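Local coordinates for uroporphyrinogen-III synthetase (Pseudomonas syringae pv. tomato, PDB 3RE1), which probably catalyses the cyclization of the linear tetrapyrrole hydroxymethylbilane to the macrocycle uroporphyrinogen III, with loss of water, in porphyrin biosynthesis, at residues N195-S200 with A220-F225; R143-R148 with D168-Y173. One frame throughout, in Å; residues are numbered along the deposited sequence.

Overall arrangement
From the N terminus, the chain lays down strands 16-19 and 39-42 of one sheet, the first of them the neighbour on which strand 196-198 will later pair, then enters a second sheet through strands 47-50 and 69-72. Contact 2 comes first: strand 143-148 leads through helix 155-162 into strand 166-176, which runs parallel beside it. The chain then goes back to the first sheet, where contact 1 joins strand 196-198 to strand 224-226 across a largely helical link. The two loops follow one another, neither nested nor crossed. They lie about 32 Å apart, centre to centre, on opposite sides of the chain's centre, contact 2 in the six-stranded mixed sheet and contact 1 in the five-stranded parallel one.

Contact 1: residues N195-S200 with A220-F225; sequences NGLVVS and AGLPLF
L197 is gripped through both its backbone N and O, by P223 O and F225 N, in a parallel pairing that sets L197 beside L224 and V198 beside F225. Three hydrogen bonds join the two segments. L197 N donates to P223 O at 2.8 Å, F225 N reaches L197 O at 2.7 Å in an almost straight bond (177°), and V199 N closes the series on F225 O at 3.2 Å. L197 O thus takes the F225 amide while L224 CA adds a CH···O contact at 3.4 Å.

The apolar contacts fall on both faces of the sheet. On one, L197 CB meets L224 CD1 at 3.9 Å. On the other, V198 CG2 lies against F225 CB at 3.8 Å, with the two side chains running at a slant to one another. The edge of the F225 ring is turned to L197 O, which lies near the ring plane. From the loop leading into strand 224-226, L222 CB meets L197 CD1 at 4.0 Å, and P223 CD rests on N195 O.

These are adjacent parallel strands inside the five-stranded parallel sheet, joined through helices 202-205, 209-212 and 216-219. Strand 16-19 flanks 196-198, where N195 OD1 accepts from R16 N, and strand 243-245 flanks 224-226. Helix 251-260 packs on F225 through L254, A257 and L258.

Contact 2: residues R143-R148 with D168-Y173; sequences RVLIMR and DYLPLY
R148 and Y169 dominate one face of this parallel strand pair. The guanidinium lies flat on the phenol ring, the planes only 13° apart, and R148 CZ sits 3.6 Å from the centroid of the Y169 ring, almost on the ring normal: a stacked cation-pi pair. Bends at chi2 and chi3 bring the arginine's end across to Y169 on the partner strand. E154 holds both partners from outside, by a salt bridge to R148 NH2 and a hydrogen bond from Y169 OH, which should help to fix the rotation of the stack. I146 runs alongside the tyrosine, pointing the same way, with its CB 3.6 Å from Y169 CD1.

On the opposite face M147 and L170 also lie side by side, and M147 CG touches L170 CD2. L172 comes in at a slant to bring CD1 to 3.7 Å from M147 CB. Nearer the start of the strands, R143 NH2 forms a salt bridge with D168 OD2 at 2.9 Å, meeting the oxygen on its syn side but well out of the carboxylate plane; the two flat groups are turned 58° apart.

Between the two faces, five backbone hydrogen bonds run from D168 N-V144 O to L172 N-R148 O (2.8 Å), the one from R148 N to L170 O being weak. Strand 143-148, helix 155-162 and strand 166-176 make a beta-alpha-beta unit that places the two strands side by side in the mixed sheet, as in the alpha/beta domains of uroporphyrinogen-III synthases.

Contact 1: residues N195-S200 with A220-F225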
loop_
_atom_site.group_PDB
_atom_site.type_symbol
_atom_site.label_atom_id
_atom_site.label_comp_id
_atom_site.label_asym_id
_atom_site.label_seq_id
_atom_site.Cartn_x
_atom_site.Cartn_y
_atom_site.Cartn_z
ATOM N N ASN A 195 -16.901 -16.474 -0.064
ATOM C CA ASN A 195 -17.666 -15.961 -1.201
ATOM C C ASN A 195 -17.287 -14.492 -1.516
ATOM O O ASN A 195 -18.072 -13.736 -2.068
ATOM C CB ASN A 195 -19.164 -16.068 -0.897
ATOM C CG ASN A 195 -19.537 -15.300 0.362
ATOM O OD1 ASN A 195 -18.677 -15.023 1.216
ATOM N ND2 ASN A 195 -20.804 -14.934 0.479
ATOM N N GLY A 196 -16.084 -14.095 -1.153
ATOM C CA GLY A 196 -15.639 -12.744 -1.425
ATOM C C GLY A 196 -14.122 -12.674 -1.359
ATOM O O GLY A 196 -13.480 -13.381 -0.564
ATOM N N LEU A 197 -13.541 -11.817 -2.191
ATOM C CA LEU A 197 -12.090 -11.705 -2.251
ATOM C C LEU A 197 -11.675 -10.272 -2.055
ATOM O O LEU A 197 -12.258 -9.365 -2.647
ATOM C CB LEU A 197 -11.572 -12.222 -3.604
ATOM C CG LEU A 197 -12.087 -13.604 -4.032
ATOM C CD1 LEU A 197 -11.765 -13.880 -5.519
ATOM C CD2 LEU A 197 -11.500 -14.693 -3.143
ATOM N N VAL A 198 -10.656 -10.080 -1.221
ATOM C CA VAL A 198 -10.110 -8.754 -0.935
ATOM C C VAL A 198 -8.619 -8.677 -1.188
ATOM O O VAL A 198 -7.885 -9.583 -0.816
ATOM C CB VAL A 198 -10.335 -8.343 0.508
ATOM C CG1 VAL A 198 -9.793 -6.918 0.734
ATOM C CG2 VAL A 198 -11.830 -8.397 0.841
ATOM N N VAL A 199 -8.201 -7.590 -1.844
ATOM C CA VAL A 199 -6.823 -7.290 -2.116
ATOM C C VAL A 199 -6.589 -5.858 -1.639
ATOM O O VAL A 199 -7.512 -5.045 -1.637
ATOM C CB VAL A 199 -6.506 -7.362 -3.610
ATOM C CG1 VAL A 199 -6.509 -8.775 -4.053
ATOM C CG2 VAL A 199 -7.481 -6.538 -4.385
ATOM N N SER A 200 -5.362 -5.549 -1.228
ATOM C CA SER A 200 -5.086 -4.234 -0.693
ATOM C C SER A 200 -4.172 -3.381 -1.577
ATOM O O SER A 200 -4.030 -2.183 -1.327
ATOM C CB SER A 200 -4.486 -4.366 0.692
ATOM O OG SER A 200 -3.192 -4.941 0.617
ATOM N N ALA A 220 -13.001 -15.770 -10.730
ATOM C CA ALA A 220 -13.210 -14.477 -11.357
ATOM C C ALA A 220 -14.632 -13.957 -11.195
ATOM O O ALA A 220 -14.865 -12.749 -11.312
ATOM C CB ALA A 220 -12.819 -14.524 -12.820
ATOM N N GLY A 221 -15.572 -14.851 -10.908
ATOM C CA GLY A 221 -16.956 -14.431 -10.737
ATOM C C GLY A 221 -17.302 -13.963 -9.335
ATOM O O GLY A 221 -18.337 -13.322 -9.141
ATOM N N LEU A 222 -16.437 -14.268 -8.363
ATOM C CA LEU A 222 -16.643 -13.869 -6.956
ATOM C C LEU A 222 -16.448 -12.385 -6.757
ATOM O O LEU A 222 -15.693 -11.753 -7.481
ATOM C CB LEU A 222 -15.671 -14.605 -6.046
ATOM C CG LEU A 222 -15.848 -16.112 -6.127
ATOM C CD1 LEU A 222 -14.598 -16.822 -5.605
ATOM C CD2 LEU A 222 -17.121 -16.485 -5.348
ATOM N N PRO A 223 -17.144 -11.803 -5.780
ATOM C CA PRO A 223 -16.970 -10.374 -5.552
ATOM C C PRO A 223 -15.536 -10.082 -5.226
ATOM O O PRO A 223 -14.960 -10.714 -4.348
ATOM C CB PRO A 223 -17.877 -10.089 -4.367
ATOM C CG PRO A 223 -19.023 -11.071 -4.598
ATOM C CD PRO A 223 -18.295 -12.340 -5.036
ATOM N N LEU A 224 -14.957 -9.121 -5.935
ATOM C CA LEU A 224 -13.585 -8.750 -5.688
ATOM C C LEU A 224 -13.496 -7.321 -5.171
ATOM O O LEU A 224 -13.851 -6.375 -5.887
ATOM C CB LEU A 224 -12.757 -8.933 -6.963
ATOM C CG LEU A 224 -11.320 -8.408 -6.915
ATOM C CD1 LEU A 224 -10.528 -9.170 -5.883
ATOM C CD2 LEU A 224 -10.703 -8.487 -8.305
ATOM N N PHE A 225 -12.993 -7.172 -3.950
ATOM C CA PHE A 225 -12.869 -5.865 -3.302
ATOM C C PHE A 225 -11.473 -5.202 -3.465
ATOM O O PHE A 225 -10.495 -5.550 -2.781
ATOM C CB PHE A 225 -13.221 -6.003 -1.814
ATOM C CG PHE A 225 -14.655 -6.377 -1.568
ATOM C CD1 PHE A 225 -15.056 -7.706 -1.638
ATOM C CD2 PHE A 225 -15.617 -5.386 -1.321
ATOM C CE1 PHE A 225 -16.390 -8.051 -1.455
ATOM C CE2 PHE A 225 -16.938 -5.702 -1.141
ATOM C CZ PHE A 225 -17.341 -7.047 -1.198
#

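Contact 2: residues R143-R148 with D168-Y173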
loop_
_atom_site.group_PDB
_atom_site.type_symbol
_atom_site.label_atom_id
_atom_site.label_comp_id
_atom_site.label_asym_id
_atom_site.label_seq_id
_atom_site.Cartn_x
_atom_site.Cartn_y
_atom_site.Cartn_z
ATOM N N ARG A 143 15.068 19.946 -5.654
ATOM C CA ARG A 143 14.802 18.537 -5.863
ATOM C C ARG A 143 14.053 17.950 -4.667
ATOM O O ARG A 143 14.064 18.500 -3.593
ATOM C CB ARG A 143 16.101 17.758 -6.097
ATOM C CG ARG A 143 17.051 18.396 -7.071
ATOM C CD ARG A 143 17.017 17.782 -8.460
ATOM N NE ARG A 143 17.478 16.391 -8.478
ATOM C CZ ARG A 143 17.547 15.641 -9.572
ATOM N NH1 ARG A 143 17.204 16.123 -10.766
ATOM N NH2 ARG A 143 17.959 14.400 -9.473
ATOM N N VAL A 144 13.386 16.827 -4.866
ATOM C CA VAL A 144 12.690 16.186 -3.765
ATOM C C VAL A 144 13.104 14.735 -3.685
ATOM O O VAL A 144 13.400 14.119 -4.702
ATOM C CB VAL A 144 11.180 16.249 -3.915
ATOM C CG1 VAL A 144 10.730 17.677 -4.039
ATOM C CG2 VAL A 144 10.755 15.443 -5.137
ATOM N N LEU A 145 13.168 14.201 -2.474
ATOM C CA LEU A 145 13.590 12.813 -2.298
ATOM C C LEU A 145 12.381 12.050 -1.878
ATOM O O LEU A 145 11.639 12.504 -1.002
ATOM C CB LEU A 145 14.666 12.675 -1.210
ATOM C CG LEU A 145 15.168 11.248 -0.968
ATOM C CD1 LEU A 145 15.812 10.678 -2.216
ATOM C CD2 LEU A 145 16.182 11.281 0.067
ATOM N N ILE A 146 12.153 10.910 -2.512
ATOM C CA ILE A 146 10.953 10.116 -2.211
ATOM C C ILE A 146 11.419 8.791 -1.654
ATOM O O ILE A 146 12.197 8.044 -2.304
ATOM C CB ILE A 146 10.061 9.879 -3.489
ATOM C CG1 ILE A 146 9.432 11.201 -3.916
ATOM C CG2 ILE A 146 8.986 8.841 -3.227
ATOM C CD1 ILE A 146 8.740 11.191 -5.283
ATOM N N MET A 147 10.985 8.508 -0.435
ATOM C CA MET A 147 11.361 7.247 0.206
ATOM C C MET A 147 10.196 6.278 0.057
ATOM O O MET A 147 9.045 6.584 0.417
ATOM C CB MET A 147 11.725 7.501 1.657
ATOM C CG MET A 147 13.044 8.271 1.789
ATOM S SD MET A 147 13.552 8.547 3.459
ATOM C CE MET A 147 14.550 9.989 3.237
ATOM N N ARG A 148 10.487 5.114 -0.512
ATOM C CA ARG A 148 9.452 4.143 -0.745
ATOM C C ARG A 148 10.010 2.740 -0.936
ATOM O O ARG A 148 11.161 2.460 -0.573
ATOM C CB ARG A 148 8.615 4.565 -1.969
ATOM C CG ARG A 148 9.360 5.337 -3.021
ATOM C CD ARG A 148 9.956 4.487 -4.100
ATOM N NE ARG A 148 9.241 4.667 -5.369
ATOM C CZ ARG A 148 9.612 4.113 -6.522
ATOM N NH1 ARG A 148 10.695 3.334 -6.594
ATOM N NH2 ARG A 148 8.899 4.325 -7.605
ATOM N N ASP A 168 14.281 12.064 -6.897
ATOM C CA ASP A 168 15.094 10.853 -6.759
ATOM C C ASP A 168 14.422 9.898 -5.776
ATOM O O ASP A 168 13.596 10.310 -4.938
ATOM C CB ASP A 168 16.488 11.209 -6.249
ATOM C CG ASP A 168 17.338 11.885 -7.308
ATOM O OD1 ASP A 168 17.387 11.351 -8.435
ATOM O OD2 ASP A 168 17.960 12.934 -7.028
ATOM N N TYR A 169 14.775 8.627 -5.854
ATOM C CA TYR A 169 14.144 7.641 -4.999
ATOM C C TYR A 169 15.138 7.045 -4.060
ATOM O O TYR A 169 16.320 6.965 -4.362
ATOM C CB TYR A 169 13.519 6.512 -5.812
ATOM C CG TYR A 169 12.280 6.914 -6.608
ATOM C CD1 TYR A 169 11.156 7.475 -5.986
ATOM C CD2 TYR A 169 12.226 6.710 -7.991
ATOM C CE1 TYR A 169 10.030 7.820 -6.724
ATOM C CE2 TYR A 169 11.104 7.048 -8.731
ATOM C CZ TYR A 169 10.014 7.593 -8.095
ATOM O OH TYR A 169 8.913 7.894 -8.850
ATOM N N LEU A 170 14.642 6.621 -2.907
ATOM C CA LEU A 170 15.455 5.955 -1.908
ATOM C C LEU A 170 14.648 4.740 -1.490
ATOM O O LEU A 170 13.818 4.818 -0.587
ATOM C CB LEU A 170 15.679 6.888 -0.726
ATOM C CG LEU A 170 16.488 6.306 0.433
ATOM C CD1 LEU A 170 17.959 6.201 0.095
ATOM C CD2 LEU A 170 16.266 7.142 1.653
ATOM N N PRO A 171 14.837 3.616 -2.181
ATOM C CA PRO A 171 14.102 2.395 -1.856
ATOM C C PRO A 171 14.551 1.815 -0.499
ATOM O O PRO A 171 15.672 1.346 -0.338
ATOM C CB PRO A 171 14.450 1.482 -3.020
ATOM C CG PRO A 171 15.865 1.898 -3.362
ATOM C CD PRO A 171 15.787 3.391 -3.289
ATOM N N LEU A 172 13.665 1.853 0.475
ATOM C CA LEU A 172 13.966 1.335 1.812
ATOM C C LEU A 172 13.576 -0.129 2.069
ATOM O O LEU A 172 13.879 -0.687 3.119
ATOM C CB LEU A 172 13.270 2.215 2.831
ATOM C CG LEU A 172 13.751 3.651 2.746
ATOM C CD1 LEU A 172 12.866 4.560 3.602
ATOM C CD2 LEU A 172 15.199 3.717 3.187
ATOM N N TYR A 173 12.882 -0.742 1.119
ATOM C CA TYR A 173 12.442 -2.124 1.279
ATOM C C TYR A 173 11.893 -2.723 -0.012
ATOM O O TYR A 173 11.797 -2.049 -1.050
ATOM C CB TYR A 173 11.387 -2.222 2.367
ATOM C CG TYR A 173 10.152 -1.457 2.038
ATOM C CD1 TYR A 173 9.157 -2.007 1.231
ATOM C CD2 TYR A 173 9.979 -0.168 2.511
ATOM C CE1 TYR A 173 8.009 -1.273 0.901
ATOM C CE2 TYR A 173 8.836 0.576 2.190
ATOM C CZ TYR A 173 7.858 0.023 1.389
ATOM O OH TYR A 173 6.727 0.764 1.128
#